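Nicotinate phosphoribosyltransferase (Saccharomyces cerevisiae, PDB 1VLP) catalyses the first step of NAD biosynthesis from nicotinic acid, the ATP-dependent formation of nicotinate ribonucleotide from nicotinate and phosphoribosyl pyrophosphate. Local coordinates at residues P16-L21 against R192-L197; F186-T191 against D201-G206. All coordinates share one frame; numbering follows the deposited sequence.

Contact 1: P16-L21 against R192-L197; sequences PVIKSL and RRRRSL
The guanidinium of Arg194 lies between Ile18 of the N-terminal loop and Leu197 of its own segment. Leu197 places CD1 over one face, 3.3 Å above the guanidinium plane and displaced toward the rim. Ile18 comes in obliquely and brings its CD1 methyl to 3.5 Å from Arg194 NH2. The other terminal nitrogen, NH1, forms a salt bridge with Asp23 OD1 and a hydrogen bond with Gln200 OE1, so methyl groups and polar partners together limit how the planar group can turn. Arg194 leaves the backbone with CG between N and the carbonyl carbon (chi1 68°), and from CG to NE the chain runs out straight to the N-terminal loop. The contact thus joins the loop ahead of helix 26-38 to the loop between strand 186-188 and helix 197-213, a strand-to-helix connection of the alpha/beta domain of this type II phosphoribosyltransferase. Ser196 is the N-cap of that helix. In its first turn, Leu197 carries CG anti to the backbone N (chi1 179°) and sets CD2 against the carbonyl of Val17, with CD2 and Val17 O 3.4 Å apart. Beside this, Val17 CG1 packs on Leu197 CB at 4.2 Å. On the N-terminal side the loop is tied to itself: Lys19 NZ reaches back to Pro16 O at 2.9 Å, meeting it nearly end-on to the C=O (167°), and also pairs with Glu15.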
ATOM      1  N   PRO A  16      -5.771 -18.255 -13.706  1.00  4.03           N
ATOM      2  CA  PRO A  16      -5.073 -17.064 -13.175  1.00  3.26           C
ATOM      3  C   PRO A  16      -5.909 -16.338 -12.119  1.00  4.77           C
ATOM      4  O   PRO A  16      -7.105 -16.111 -12.317  1.00  5.31           O
ATOM      5  CB  PRO A  16      -4.942 -16.165 -14.399  1.00  2.00           C
ATOM      6  CG  PRO A  16      -5.167 -17.065 -15.585  1.00  6.95           C
ATOM      7  CD  PRO A  16      -6.090 -18.124 -15.139  1.00  5.51           C
ATOM      8  N   VAL A  17      -5.268 -16.003 -10.998  1.00  2.00           N
ATOM      9  CA  VAL A  17      -5.954 -15.342  -9.879  1.00  3.00           C
ATOM     10  C   VAL A  17      -6.040 -13.842 -10.149  1.00  5.82           C
ATOM     11  O   VAL A  17      -7.077 -13.210  -9.879  1.00  5.03           O
ATOM     12  CB  VAL A  17      -5.295 -15.715  -8.513  1.00  5.12           C
ATOM     13  CG1 VAL A  17      -5.757 -14.768  -7.399  1.00 11.47           C
ATOM     14  CG2 VAL A  17      -5.617 -17.171  -8.191  1.00  6.24           C
ATOM     15  N   ILE A  18      -4.965 -13.290 -10.699  1.00  3.97           N
ATOM     16  CA  ILE A  18      -4.832 -11.854 -10.943  1.00  5.30           C
ATOM     17  C   ILE A  18      -5.305 -11.633 -12.388  1.00  6.05           C
ATOM     18  O   ILE A  18      -4.579 -11.929 -13.363  1.00  7.81           O
ATOM     19  CB  ILE A  18      -3.412 -11.383 -10.773  1.00  3.06           C
ATOM     20  CG1 ILE A  18      -2.836 -11.747  -9.374  1.00  7.23           C
ATOM     21  CG2 ILE A  18      -3.303  -9.876 -11.065  1.00  7.33           C
ATOM     22  CD1 ILE A  18      -3.531 -11.063  -8.195  1.00  8.47           C
ATOM     23  N   LYS A  19      -6.551 -11.189 -12.513  1.00  5.87           N
ATOM     24  CA  LYS A  19      -7.235 -11.124 -13.805  1.00  6.06           C
ATOM     25  C   LYS A  19      -7.135  -9.728 -14.449  1.00  8.56           C
ATOM     26  O   LYS A  19      -7.566  -9.539 -15.594  1.00  8.05           O
ATOM     27  CB  LYS A  19      -8.673 -11.552 -13.609  1.00  7.44           C
ATOM     28  CG  LYS A  19      -8.794 -12.979 -13.122  1.00 11.29           C
ATOM     29  CD  LYS A  19     -10.224 -13.403 -13.107  1.00 14.55           C
ATOM     30  CE  LYS A  19     -10.398 -14.810 -12.500  1.00 20.05           C
ATOM     31  NZ  LYS A  19      -9.790 -15.876 -13.345  1.00  9.99           N
ATOM     32  N   SER A  20      -6.525  -8.776 -13.734  1.00  5.04           N
ATOM     33  CA  SER A  20      -6.491  -7.388 -14.235  1.00  5.52           C
ATOM     34  C   SER A  20      -5.304  -6.649 -13.647  1.00  5.58           C
ATOM     35  O   SER A  20      -4.921  -6.885 -12.504  1.00  4.47           O
ATOM     36  CB  SER A  20      -7.820  -6.675 -13.875  1.00  5.65           C
ATOM     37  OG  SER A  20      -7.775  -5.275 -14.188  1.00  3.29           O
ATOM     38  N   LEU A  21      -4.732  -5.748 -14.432  1.00  4.32           N
ATOM     39  CA  LEU A  21      -3.743  -4.823 -13.887  1.00  3.79           C
ATOM     40  C   LEU A  21      -4.360  -3.799 -12.912  1.00  5.69           C
ATOM     41  O   LEU A  21      -3.636  -3.114 -12.190  1.00  6.68           O
ATOM     42  CB  LEU A  21      -3.034  -4.157 -15.030  1.00  3.26           C
ATOM     43  CG  LEU A  21      -2.108  -5.133 -15.816  1.00  5.46           C
ATOM     44  CD1 LEU A  21      -1.764  -4.595 -17.110  1.00  8.93           C
ATOM     45  CD2 LEU A  21      -0.858  -5.420 -15.042  1.00 13.39           C
ATOM     46  N   ARG A 192      -2.901  -6.202  -0.321  1.00  5.42           N
ATOM     47  CA  ARG A 192      -1.592  -6.841  -0.293  1.00  6.13           C
ATOM     48  C   ARG A 192      -1.553  -8.040   0.648  1.00 10.05           C
ATOM     49  O   ARG A 192      -0.915  -9.044   0.337  1.00 12.09           O
ATOM     50  CB  ARG A 192      -0.540  -5.852   0.131  1.00  8.86           C
ATOM     51  CG  ARG A 192      -0.189  -4.919  -0.958  1.00 13.49           C
ATOM     52  CD  ARG A 192       0.789  -3.883  -0.436  1.00 16.69           C
ATOM     53  NE  ARG A 192       0.097  -2.934   0.425  1.00 16.74           N
ATOM     54  CZ  ARG A 192       0.716  -1.977   1.080  1.00 24.56           C
ATOM     55  NH1 ARG A 192       2.040  -1.861   0.953  1.00 23.41           N
ATOM     56  NH2 ARG A 192       0.020  -1.164   1.873  1.00 23.92           N
ATOM     57  N   ARG A 193      -2.304  -7.986   1.737  1.00  8.41           N
ATOM     58  CA  ARG A 193      -2.266  -9.137   2.626  1.00  8.48           C
ATOM     59  C   ARG A 193      -3.555  -9.927   2.718  1.00  8.15           C
ATOM     60  O   ARG A 193      -3.795 -10.615   3.706  1.00  5.93           O
ATOM     61  CB  ARG A 193      -1.714  -8.774   3.975  1.00 10.97           C
ATOM     62  CG  ARG A 193      -0.187  -8.881   3.991  1.00 20.46           C
ATOM     63  CD  ARG A 193       0.351  -8.634   5.387  1.00 21.61           C
ATOM     64  NE  ARG A 193       1.701  -8.106   5.334  1.00 27.89           N
ATOM     65  CZ  ARG A 193       2.387  -7.715   6.399  1.00 20.60           C
ATOM     66  NH1 ARG A 193       1.841  -7.781   7.607  1.00 34.34           N
ATOM     67  NH2 ARG A 193       3.617  -7.249   6.245  1.00 26.93           N
ATOM     68  N   ARG A 194      -4.386  -9.849   1.676  1.00  3.70           N
ATOM     69  CA  ARG A 194      -5.582 -10.611   1.665  1.00  5.23           C
ATOM     70  C   ARG A 194      -5.259 -12.118   1.732  1.00  6.19           C
ATOM     71  O   ARG A 194      -4.263 -12.610   1.146  1.00  5.56           O
ATOM     72  CB  ARG A 194      -6.420 -10.313   0.428  1.00  5.23           C
ATOM     73  CG  ARG A 194      -5.810 -10.778  -0.847  1.00  4.07           C
ATOM     74  CD  ARG A 194      -6.492 -10.056  -2.038  1.00  5.75           C
ATOM     75  NE  ARG A 194      -6.061 -10.596  -3.310  1.00  2.63           N
ATOM     76  CZ  ARG A 194      -6.271 -10.017  -4.494  1.00  5.36           C
ATOM     77  NH1 ARG A 194      -6.886  -8.832  -4.583  1.00  5.18           N
ATOM     78  NH2 ARG A 194      -5.800 -10.603  -5.595  1.00  5.03           N
ATOM     79  N   ARG A 195      -6.137 -12.842   2.406  1.00  3.53           N
ATOM     80  CA  ARG A 195      -6.004 -14.296   2.471  1.00  3.23           C
ATOM     81  C   ARG A 195      -6.215 -14.945   1.086  1.00  3.49           C
ATOM     82  O   ARG A 195      -5.546 -15.968   0.721  1.00  4.86           O
ATOM     83  CB  ARG A 195      -6.945 -14.872   3.515  1.00  2.47           C
ATOM     84  CG  ARG A 195      -6.750 -16.368   3.603  1.00  2.00           C
ATOM     85  CD  ARG A 195      -7.185 -16.923   4.956  1.00  5.36           C
ATOM     86  NE  ARG A 195      -6.357 -16.373   6.015  1.00  2.78           N
ATOM     87  CZ  ARG A 195      -6.097 -16.958   7.179  1.00  2.00           C
ATOM     88  NH1 ARG A 195      -6.490 -18.183   7.443  1.00  3.20           N
ATOM     89  NH2 ARG A 195      -5.376 -16.312   8.077  1.00  2.00           N
ATOM     90  N   SER A 196      -7.076 -14.287   0.293  1.00  3.37           N
ATOM     91  CA  SER A 196      -7.362 -14.677  -1.065  1.00  3.96           C
ATOM     92  C   SER A 196      -8.160 -13.543  -1.735  1.00  3.38           C
ATOM     93  O   SER A 196      -8.702 -12.664  -1.059  1.00  2.00           O
ATOM     94  CB  SER A 196      -8.187 -15.953  -1.112  1.00  5.62           C
ATOM     95  OG  SER A 196      -9.491 -15.738  -0.581  1.00  3.59           O
ATOM     96  N   LEU A 197      -8.211 -13.585  -3.053  1.00  3.13           N
ATOM     97  CA  LEU A 197      -9.095 -12.669  -3.831  1.00  4.14           C
ATOM     98  C   LEU A 197     -10.542 -12.808  -3.369  1.00  3.97           C
ATOM     99  O   LEU A 197     -11.194 -11.820  -3.090  1.00  4.75           O
ATOM    100  CB  LEU A 197      -8.947 -12.975  -5.303  1.00  7.35           C
ATOM    101  CG  LEU A 197      -9.811 -12.134  -6.254  1.00  7.06           C
ATOM    102  CD1 LEU A 197      -9.492 -10.692  -6.184  1.00  7.87           C
ATOM    103  CD2 LEU A 197      -9.554 -12.672  -7.655  1.00  7.39           C
TER

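Contact 2: F186-T191 against D201-G206; sequences FSEFGT and DLIMQG
Glu188 points its CB at helix 197-213, where Ile203 and Met204, the latter present as selenomethionine, receive it. The next carbon does most of the touching: Glu188 CG rests 3.8 Å from Ile203 CD1 and 4.2 Å from Met204 SE, and the glutamate crosses each of these side chains at about a right angle. Rotation about the CB-CG bond (chi2 -81°) bends the chain and turns the carboxylate back to its own backbone. Of its two oxygens, OE2 passes 4.1 Å from Ile203 CD1 and takes the backbone N-H of Gly190, with N and OE2 2.9 Å apart and the donor well above the carboxylate plane; Gln200 NE2 also bonds to OE2. OE1 bonds to Thr225 OG1, so both buried oxygens have partners. With an alanine at this position, Gly190 N, Gln200 NE2 and Thr225 OG1 would probably lose their carboxylate partner, and a gap would be likely to open beside Ile203 CD1. Strand 186-188 runs parallel between strands 222-225 and 360-365, and helix 197-213 packs against it in the same beta-alpha unit, with Ile203 also touching helices 168-181 and 367-370 and Met204 touching helix 228-234.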
ATOM      1  N   PHE A 186     -13.577   5.983   6.324  1.00  3.14           N
ATOM      2  CA  PHE A 186     -12.547   4.991   6.121  1.00  4.27           C
ATOM      3  C   PHE A 186     -12.561   4.438   4.736  1.00  3.70           C
ATOM      4  O   PHE A 186     -13.576   4.502   4.011  1.00  3.86           O
ATOM      5  CB  PHE A 186     -12.642   3.824   7.145  1.00  2.98           C
ATOM      6  CG  PHE A 186     -13.792   2.901   6.922  1.00  2.00           C
ATOM      7  CD1 PHE A 186     -15.059   3.229   7.430  1.00  6.69           C
ATOM      8  CD2 PHE A 186     -13.657   1.723   6.157  1.00  2.35           C
ATOM      9  CE1 PHE A 186     -16.132   2.428   7.230  1.00  5.28           C
ATOM     10  CE2 PHE A 186     -14.759   0.893   5.970  1.00  3.45           C
ATOM     11  CZ  PHE A 186     -15.979   1.257   6.472  1.00  3.55           C
ATOM     12  N   SER A 187     -11.410   3.910   4.367  1.00  3.26           N
ATOM     13  CA  SER A 187     -11.295   3.115   3.154  1.00  3.62           C
ATOM     14  C   SER A 187     -10.714   1.735   3.454  1.00  4.15           C
ATOM     15  O   SER A 187      -9.965   1.539   4.408  1.00  4.17           O
ATOM     16  CB  SER A 187     -10.456   3.861   2.118  1.00  4.19           C
ATOM     17  OG  SER A 187      -9.125   3.939   2.586  1.00 13.88           O
ATOM     18  N   GLU A 188     -11.095   0.772   2.632  1.00  4.36           N
ATOM     19  CA  GLU A 188     -10.548  -0.574   2.634  1.00  5.14           C
ATOM     20  C   GLU A 188      -9.209  -0.566   1.935  1.00  4.11           C
ATOM     21  O   GLU A 188      -9.030   0.081   0.891  1.00  4.41           O
ATOM     22  CB  GLU A 188     -11.537  -1.500   1.877  1.00  5.43           C
ATOM     23  CG  GLU A 188     -11.211  -2.972   2.019  1.00  7.66           C
ATOM     24  CD  GLU A 188     -10.123  -3.461   1.095  1.00  6.05           C
ATOM     25  OE1 GLU A 188      -9.862  -2.887   0.004  1.00 10.30           O
ATOM     26  OE2 GLU A 188      -9.499  -4.452   1.485  1.00  8.02           O
ATOM     27  N   PHE A 189      -8.227  -1.222   2.531  1.00  6.92           N
ATOM     28  CA  PHE A 189      -6.825  -1.105   2.107  1.00  6.34           C
ATOM     29  C   PHE A 189      -6.075  -2.442   2.164  1.00  6.92           C
ATOM     30  O   PHE A 189      -4.809  -2.465   2.257  1.00  6.77           O
ATOM     31  CB  PHE A 189      -6.182  -0.108   3.091  1.00  6.21           C
ATOM     32  CG  PHE A 189      -4.797   0.381   2.746  1.00 13.88           C
ATOM     33  CD1 PHE A 189      -4.319   0.498   1.416  1.00 12.30           C
ATOM     34  CD2 PHE A 189      -3.946   0.768   3.803  1.00 23.83           C
ATOM     35  CE1 PHE A 189      -3.020   0.970   1.160  1.00 16.81           C
ATOM     36  CE2 PHE A 189      -2.649   1.250   3.548  1.00 18.46           C
ATOM     37  CZ  PHE A 189      -2.196   1.358   2.232  1.00 17.62           C
ATOM     38  N   GLY A 190      -6.816  -3.556   2.176  1.00  5.09           N
ATOM     39  CA  GLY A 190      -6.239  -4.860   2.482  1.00  6.76           C
ATOM     40  C   GLY A 190      -5.787  -5.735   1.310  1.00  4.22           C
ATOM     41  O   GLY A 190      -5.556  -6.920   1.494  1.00  6.23           O
ATOM     42  N   THR A 191      -5.594  -5.160   0.113  1.00  3.29           N
ATOM     43  CA  THR A 191      -5.228  -5.992  -1.040  1.00  4.70           C
ATOM     44  C   THR A 191      -3.964  -6.855  -0.782  1.00  4.10           C
ATOM     45  O   THR A 191      -3.974  -8.086  -0.961  1.00  4.99           O
ATOM     46  CB  THR A 191      -5.044  -5.161  -2.321  1.00  4.13           C
ATOM     47  OG1 THR A 191      -6.254  -4.485  -2.606  1.00  4.65           O
ATOM     48  CG2 THR A 191      -4.604  -6.045  -3.498  1.00  8.86           C
ATOM     49  N   ASP A 201     -13.182 -10.033  -1.813  1.00  2.00           N
ATOM     50  CA  ASP A 201     -14.511  -9.877  -2.382  1.00  3.04           C
ATOM     51  C   ASP A 201     -15.657 -10.036  -1.355  1.00  4.18           C
ATOM     52  O   ASP A 201     -16.631  -9.267  -1.342  1.00  4.45           O
ATOM     53  CB  ASP A 201     -14.704 -10.830  -3.540  1.00  4.46           C
ATOM     54  CG  ASP A 201     -16.041 -10.605  -4.235  1.00  6.96           C
ATOM     55  OD1 ASP A 201     -16.204  -9.554  -4.909  1.00  7.77           O
ATOM     56  OD2 ASP A 201     -16.906 -11.460  -4.079  1.00  9.78           O
ATOM     57  N   LEU A 202     -15.515 -11.023  -0.464  1.00  2.00           N
ATOM     58  CA  LEU A 202     -16.531 -11.226   0.570  1.00  3.36           C
ATOM     59  C   LEU A 202     -16.580 -10.075   1.551  1.00  3.71           C
ATOM     60  O   LEU A 202     -17.663  -9.661   1.936  1.00  4.53           O
ATOM     61  CB  LEU A 202     -16.310 -12.533   1.323  1.00  4.37           C
ATOM     62  CG  LEU A 202     -16.653 -13.801   0.568  1.00  5.97           C
ATOM     63  CD1 LEU A 202     -16.136 -14.956   1.403  1.00  5.17           C
ATOM     64  CD2 LEU A 202     -18.144 -13.847   0.320  1.00 10.53           C
ATOM     65  N   ILE A 203     -15.428  -9.533   1.952  1.00  3.63           N
ATOM     66  CA  ILE A 203     -15.420  -8.374   2.856  1.00  2.66           C
ATOM     67  C   ILE A 203     -15.949  -7.103   2.158  1.00  3.06           C
ATOM     68  O   ILE A 203     -16.641  -6.310   2.774  1.00  2.58           O
ATOM     69  CB  ILE A 203     -14.106  -8.236   3.669  1.00  3.89           C
ATOM     70  CG1 ILE A 203     -12.960  -7.743   2.828  1.00  4.32           C
ATOM     71  CG2 ILE A 203     -13.814  -9.529   4.417  1.00  4.31           C
ATOM     72  CD1 ILE A 203     -12.962  -6.244   2.649  1.00  6.45           C
HETATM   73  N   MSE A 204     -15.729  -6.984   0.855  1.00  3.52           N
HETATM   74  CA  MSE A 204     -16.335  -5.887   0.081  1.00  4.30           C
HETATM   75  C   MSE A 204     -17.856  -5.994   0.130  1.00  3.45           C
HETATM   76  O   MSE A 204     -18.571  -4.997   0.347  1.00  4.46           O
HETATM   77  CB  MSE A 204     -15.857  -5.889  -1.372  1.00  4.83           C
HETATM   78  CG  MSE A 204     -14.435  -5.361  -1.627  1.00  5.74           C
HETATM   79 SE   MSE A 204     -14.138  -3.540  -0.935  1.00 12.77          SE
HETATM   80  CE  MSE A 204     -15.518  -2.587  -2.038  1.00 17.61           C
ATOM     81  N   GLN A 205     -18.359  -7.203  -0.097  1.00  4.41           N
ATOM     82  CA  GLN A 205     -19.803  -7.517   0.086  1.00  5.38           C
ATOM     83  C   GLN A 205     -20.336  -7.097   1.435  1.00  5.59           C
ATOM     84  O   GLN A 205     -21.417  -6.460   1.502  1.00  4.48           O
ATOM     85  CB  GLN A 205     -20.082  -8.998  -0.188  1.00  4.50           C
ATOM     86  CG  GLN A 205     -19.923  -9.374  -1.630  1.00  7.33           C
ATOM     87  CD  GLN A 205     -20.276 -10.850  -1.852  1.00  8.24           C
ATOM     88  OE1 GLN A 205     -21.294 -11.303  -1.354  1.00  9.83           O
ATOM     89  NE2 GLN A 205     -19.421 -11.593  -2.552  1.00  7.07           N
ATOM     90  N   GLY A 206     -19.585  -7.379   2.501  1.00  2.22           N
ATOM     91  CA  GLY A 206     -20.018  -7.016   3.880  1.00  5.72           C
ATOM     92  C   GLY A 206     -20.093  -5.545   4.147  1.00  4.75           C
ATOM     93  O   GLY A 206     -21.079  -5.023   4.705  1.00  3.30           O
TER

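The two contacts adjoin along the chain: residues 186-191 of contact 2 run directly into residues 192-197 of contact 1, and the contact centres lie 13 Å apart. Gln200 couples them, since its OE1 bonds to Arg194 and its NE2 to Glu188, while Thr370 touches both of these side chains. This continuous run of residues 186-197 passes close to the probable substrate site. Phe189, assigned to nicotinate by similarity, lies in segment 186-191, next to Glu188; side chain to side chain, Thr367, inferred to bind phosphoribosyl pyrophosphate, is about 8 Å from Arg194 and about 9 Å from Glu188. Tyr27, also assigned to nicotinate by similarity, is about 11 Å from Glu188, again between side chains.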